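Local coordinates for protein cellulose 1,4-beta-cellobiosidase (Thermobifida fusca, PDB 4JJJ) that probably hydrolyses cellulose to cellobiose, the chain here being the family 48 glycoside hydrolase catalytic part of a longer cellulase, at residues A[195-207]-A[565-578]. The protein carries 1 engineered substitution. Numbering follows the deposited sequence.
Sequences FTHGGPNGYLDLF and PPGWSGTMPNGDRI. With FE (Fe (III) ion), chain L.
W568 lays its indole across L206, whose CD2 sits over the centre of one face, 3.6 Å from the centroid of the six-membered ring, a CH-pi contact between a branched aliphatic tip and a broad, flat surface. At the indole edge NE1 donates an almost straight bond (163°) in the ring plane to OD1 of D205, 2.9 Å away. It meets the carboxylate from above its plane, the two planes standing 71° apart, while N201 ND2 holds OD2 and so fixes the acid's rotation. With CG of W568 anti to the backbone N (chi1 -156°), the edge of the benzo ring is brought up to the turn of G199 to G202, with CZ2 3.5 Å from G202 O. A leucine in place of W568 would probably leave D205 OD1 without this donor and open a gap over L206. Next to the indole, G198 and T571 form a single antiparallel hydrogen-bonded bridge; a side chain at G570 would clash with G198 O, which explains the glycine. Y203 reaches 565-578 with the end of its ring: M572 SD lies near the ring plane at its edge, 5.2 Å from the centroid, a Met-aromatic contact, and comes within 3.3 Å of OH, while I578 CD1 is 3.7 Å from CE2. The phenol oxygen is buried there without a hydrogen-bonding partner. Farther along, the H197 ring is sandwiched, P573 CG over the centre of one face and T196 CG2 over the opposite one. NE2, at the ring edge, binds the iron(III) ion at 2.2 Å; five waters complete its shell, and water 1 also donates to P573 O. The contact thus joins the hairpin of strands 570-571 and 577-578 to the loop between strands 192-193 and 208-209, where Y203 also packs on strand 189-190 and L204 on strand 216-220.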
loop_
_atom_site.group_PDB
_atom_site.type_symbol
_atom_site.label_atom_id
_atom_site.label_comp_id
_atom_site.label_asym_id
_atom_site.label_seq_id
_atom_site.Cartn_x
_atom_site.Cartn_y
_atom_site.Cartn_z
ATOM N N PHE A 195 4.481 13.998 23.348
ATOM C CA PHE A 195 4.332 13.379 24.595
ATOM C C PHE A 195 3.028 13.716 25.319
ATOM O O PHE A 195 2.918 13.367 26.498
ATOM C CB PHE A 195 5.519 13.577 25.576
ATOM C CG PHE A 195 6.871 13.288 25.038
ATOM C CD1 PHE A 195 7.100 12.552 23.877
ATOM C CD2 PHE A 195 7.988 13.745 25.725
ATOM C CE1 PHE A 195 8.375 12.312 23.402
ATOM C CE2 PHE A 195 9.258 13.485 25.231
ATOM C CZ PHE A 195 9.460 12.702 24.122
ATOM N N THR A 196 2.037 14.292 24.639
ATOM C CA THR A 196 0.773 14.590 25.238
ATOM C C THR A 196 0.078 13.361 25.733
ATOM O O THR A 196 -0.531 13.317 26.808
ATOM C CB THR A 196 -0.129 15.389 24.274
ATOM O OG1 THR A 196 0.427 16.645 24.012
ATOM C CG2 THR A 196 -1.559 15.587 24.948
ATOM N N HIS A 197 0.179 12.312 24.919
ATOM C CA HIS A 197 -0.437 11.033 25.211
ATOM C C HIS A 197 0.551 9.874 25.317
ATOM O O HIS A 197 1.702 9.996 24.991
ATOM C CB HIS A 197 -1.476 10.720 24.109
ATOM C CG HIS A 197 -2.491 11.808 23.891
ATOM N ND1 HIS A 197 -2.554 12.569 22.736
ATOM C CD2 HIS A 197 -3.563 12.173 24.637
ATOM C CE1 HIS A 197 -3.594 13.381 22.802
ATOM N NE2 HIS A 197 -4.233 13.154 23.935
ATOM N N GLY A 198 0.085 8.688 25.726
ATOM C CA GLY A 198 0.956 7.588 25.863
ATOM C C GLY A 198 1.594 7.585 27.268
ATOM O O GLY A 198 0.850 7.692 28.309
ATOM N N GLY A 199 2.911 7.354 27.304
ATOM C CA GLY A 199 3.667 7.374 28.584
ATOM C C GLY A 199 4.448 8.650 28.666
ATOM O O GLY A 199 4.255 9.613 27.955
ATOM N N PRO A 200 5.455 8.704 29.526
ATOM C CA PRO A 200 6.181 9.900 29.716
ATOM C C PRO A 200 6.999 10.376 28.542
ATOM O O PRO A 200 7.273 11.568 28.404
ATOM C CB PRO A 200 7.098 9.588 30.899
ATOM C CG PRO A 200 7.061 8.196 31.045
ATOM C CD PRO A 200 5.893 7.592 30.367
ATOM N N ASN A 201 7.414 9.435 27.692
ATOM C CA ASN A 201 8.056 9.737 26.451
ATOM C C ASN A 201 7.093 9.456 25.263
ATOM O O ASN A 201 7.509 8.992 24.213
ATOM C CB ASN A 201 9.241 8.854 26.303
ATOM C CG ASN A 201 10.267 9.066 27.464
ATOM O OD1 ASN A 201 10.646 10.251 27.698
ATOM N ND2 ASN A 201 10.699 8.030 28.121
ATOM N N GLY A 202 5.843 9.749 25.500
ATOM C CA GLY A 202 4.785 9.510 24.461
ATOM C C GLY A 202 4.741 8.014 24.225
ATOM O O GLY A 202 4.669 7.104 25.107
ATOM N N TYR A 203 4.799 7.653 22.924
ATOM C CA TYR A 203 4.812 6.268 22.567
ATOM C C TYR A 203 6.208 5.794 22.117
ATOM O O TYR A 203 6.385 4.651 21.781
ATOM C CB TYR A 203 3.842 6.038 21.382
ATOM C CG TYR A 203 2.360 6.228 21.773
ATOM C CD1 TYR A 203 1.843 7.501 21.944
ATOM C CD2 TYR A 203 1.511 5.112 21.910
ATOM C CE1 TYR A 203 0.531 7.661 22.286
ATOM C CE2 TYR A 203 0.191 5.260 22.268
ATOM C CZ TYR A 203 -0.291 6.556 22.434
ATOM O OH TYR A 203 -1.662 6.763 22.738
ATOM N N LEU A 204 7.213 6.712 22.163
ATOM C CA LEU A 204 8.444 6.470 21.419
ATOM C C LEU A 204 9.167 5.236 21.975
ATOM O O LEU A 204 9.782 4.435 21.189
ATOM C CB LEU A 204 9.370 7.655 21.516
ATOM C CG LEU A 204 8.863 8.935 20.998
ATOM C CD1 LEU A 204 9.864 10.045 21.205
ATOM C CD2 LEU A 204 8.487 8.793 19.492
ATOM N N ASP A 205 9.157 5.069 23.303
ATOM C CA ASP A 205 9.880 4.029 23.901
ATOM C C ASP A 205 9.207 2.711 23.982
ATOM O O ASP A 205 9.735 1.785 24.646
ATOM C CB ASP A 205 10.449 4.460 25.307
ATOM C CG ASP A 205 9.362 4.961 26.287
ATOM O OD1 ASP A 205 8.183 4.964 25.928
ATOM O OD2 ASP A 205 9.707 5.207 27.497
ATOM N N LEU A 206 8.074 2.516 23.249
ATOM C CA LEU A 206 7.566 1.181 23.002
ATOM C C LEU A 206 8.413 0.549 21.861
ATOM O O LEU A 206 8.425 -0.622 21.678
ATOM C CB LEU A 206 6.113 1.334 22.488
ATOM C CG LEU A 206 5.077 1.767 23.522
ATOM C CD1 LEU A 206 3.768 2.216 22.869
ATOM C CD2 LEU A 206 4.775 0.650 24.440
ATOM N N PHE A 207 9.000 1.427 21.047
ATOM C CA PHE A 207 9.528 1.090 19.750
ATOM C C PHE A 207 11.028 1.165 19.618
ATOM O O PHE A 207 11.608 0.261 19.045
ATOM C CB PHE A 207 8.808 1.873 18.651
ATOM C CG PHE A 207 7.305 1.796 18.759
ATOM C CD1 PHE A 207 6.661 0.595 18.803
ATOM C CD2 PHE A 207 6.514 2.950 18.803
ATOM C CE1 PHE A 207 5.281 0.497 18.890
ATOM C CE2 PHE A 207 5.152 2.892 18.900
ATOM C CZ PHE A 207 4.530 1.660 18.896
ATOM N N PRO A 565 5.828 -3.736 26.831
ATOM C CA PRO A 565 7.009 -4.002 27.718
ATOM C C PRO A 565 6.659 -4.043 29.203
ATOM O O PRO A 565 5.873 -3.281 29.653
ATOM C CB PRO A 565 7.970 -2.891 27.420
ATOM C CG PRO A 565 7.554 -2.381 26.041
ATOM C CD PRO A 565 6.086 -2.539 26.026
ATOM N N PRO A 566 7.280 -4.994 29.894
ATOM C CA PRO A 566 7.073 -5.067 31.368
ATOM C C PRO A 566 7.476 -3.721 31.899
ATOM O O PRO A 566 8.431 -3.073 31.424
ATOM C CB PRO A 566 8.095 -6.069 31.800
ATOM C CG PRO A 566 8.336 -6.952 30.639
ATOM C CD PRO A 566 8.160 -6.065 29.400
ATOM N N GLY A 567 6.705 -3.241 32.842
ATOM C CA GLY A 567 7.011 -1.943 33.426
ATOM C C GLY A 567 6.543 -0.721 32.677
ATOM O O GLY A 567 6.567 0.410 33.207
ATOM N N TRP A 568 6.056 -0.924 31.437
ATOM C CA TRP A 568 5.604 0.216 30.647
ATOM C C TRP A 568 4.180 0.521 30.956
ATOM O O TRP A 568 3.370 -0.374 31.038
ATOM C CB TRP A 568 5.694 -0.065 29.124
ATOM C CG TRP A 568 5.791 1.133 28.284
ATOM C CD1 TRP A 568 6.908 1.720 27.808
ATOM C CD2 TRP A 568 4.712 1.859 27.743
ATOM N NE1 TRP A 568 6.616 2.824 27.051
ATOM C CE2 TRP A 568 5.251 2.948 27.028
ATOM C CE3 TRP A 568 3.307 1.760 27.894
ATOM C CZ2 TRP A 568 4.452 3.865 26.382
ATOM C CZ3 TRP A 568 2.541 2.735 27.282
ATOM C CH2 TRP A 568 3.126 3.735 26.527
ATOM N N SER A 569 3.893 1.787 31.069
ATOM C CA SER A 569 2.524 2.174 31.373
ATOM C C SER A 569 2.217 3.513 30.699
ATOM O O SER A 569 3.027 4.486 30.690
ATOM C CB SER A 569 2.394 2.238 32.907
ATOM O OG SER A 569 1.079 2.577 33.236
ATOM N N GLY A 570 0.997 3.649 30.177
ATOM C CA GLY A 570 0.584 4.839 29.527
ATOM C C GLY A 570 -0.907 4.773 29.249
ATOM O O GLY A 570 -1.544 3.722 29.502
ATOM N N THR A 571 -1.444 5.835 28.701
ATOM C CA THR A 571 -2.868 5.804 28.331
ATOM C C THR A 571 -3.028 6.328 26.873
ATOM O O THR A 571 -2.325 7.241 26.443
ATOM C CB THR A 571 -3.726 6.666 29.263
ATOM O OG1 THR A 571 -3.188 7.985 29.316
ATOM C CG2 THR A 571 -3.765 6.020 30.603
ATOM N N MET A 572 -4.069 5.816 26.213
ATOM C CA MET A 572 -4.490 6.351 24.950
ATOM C C MET A 572 -5.203 7.666 25.242
ATOM O O MET A 572 -5.536 7.958 26.440
ATOM C CB MET A 572 -5.445 5.361 24.253
ATOM C CG MET A 572 -4.811 3.994 24.006
ATOM S SD MET A 572 -3.517 3.993 22.708
ATOM C CE MET A 572 -4.448 4.227 21.213
ATOM N N PRO A 573 -5.546 8.436 24.212
ATOM C CA PRO A 573 -6.279 9.681 24.460
ATOM C C PRO A 573 -7.591 9.566 25.194
ATOM O O PRO A 573 -7.940 10.496 25.932
ATOM C CB PRO A 573 -6.453 10.263 23.053
ATOM C CG PRO A 573 -5.231 9.772 22.331
ATOM C CD PRO A 573 -4.962 8.410 22.842
ATOM N N ASN A 574 -8.319 8.486 24.999
ATOM C CA ASN A 574 -9.559 8.226 25.715
ATOM C C ASN A 574 -9.353 7.670 27.100
ATOM O O ASN A 574 -10.362 7.282 27.770
ATOM C CB ASN A 574 -10.433 7.365 24.872
ATOM C CG ASN A 574 -9.981 5.925 24.822
ATOM O OD1 ASN A 574 -8.857 5.535 25.213
ATOM N ND2 ASN A 574 -10.894 5.077 24.330
ATOM N N GLY A 575 -8.122 7.567 27.559
ATOM C CA GLY A 575 -7.835 7.003 28.888
ATOM C C GLY A 575 -7.624 5.483 28.929
ATOM O O GLY A 575 -7.302 4.923 29.979
ATOM N N ASP A 576 -7.730 4.765 27.776
ATOM C CA ASP A 576 -7.523 3.360 27.787
ATOM C C ASP A 576 -6.065 3.057 28.254
ATOM O O ASP A 576 -5.058 3.673 27.803
ATOM C CB ASP A 576 -7.693 2.716 26.367
ATOM C CG ASP A 576 -9.121 2.701 25.880
ATOM O OD1 ASP A 576 -10.117 2.769 26.734
ATOM O OD2 ASP A 576 -9.312 2.518 24.644
ATOM N N ARG A 577 -5.959 2.114 29.189
ATOM C CA ARG A 577 -4.665 1.730 29.743
ATOM C C ARG A 577 -3.822 0.875 28.838
ATOM O O ARG A 577 -4.211 -0.204 28.437
ATOM C CB ARG A 577 -4.891 1.008 31.096
ATOM C CG ARG A 577 -5.517 1.962 32.110
ATOM C CD ARG A 577 -6.168 1.325 33.333
ATOM N NE ARG A 577 -5.278 0.524 34.188
ATOM C CZ ARG A 577 -4.287 0.995 34.953
ATOM N NH1 ARG A 577 -3.969 2.295 34.968
ATOM N NH2 ARG A 577 -3.573 0.134 35.681
ATOM N N ILE A 578 -2.646 1.401 28.466
ATOM C CA ILE A 578 -1.616 0.613 27.742
ATOM C C ILE A 578 -0.651 0.040 28.784
ATOM O O ILE A 578 0.171 0.755 29.317
ATOM C CB ILE A 578 -0.848 1.490 26.801
ATOM C CG1 ILE A 578 -1.789 2.393 25.916
ATOM C CG2 ILE A 578 0.056 0.655 25.892
ATOM C CD1 ILE A 578 -1.163 3.602 25.320
HETATM FE FE FE L . -5.866 14.416 24.654
HETATM O O HOH W 1 -6.475 13.060 26.010
HETATM O O HOH W 2 -7.378 15.678 25.175
HETATM O O HOH W 3 -7.248 13.794 23.151
HETATM O O HOH W 4 -5.182 16.305 23.501
HETATM O O HOH W 5 -4.753 15.077 26.264
#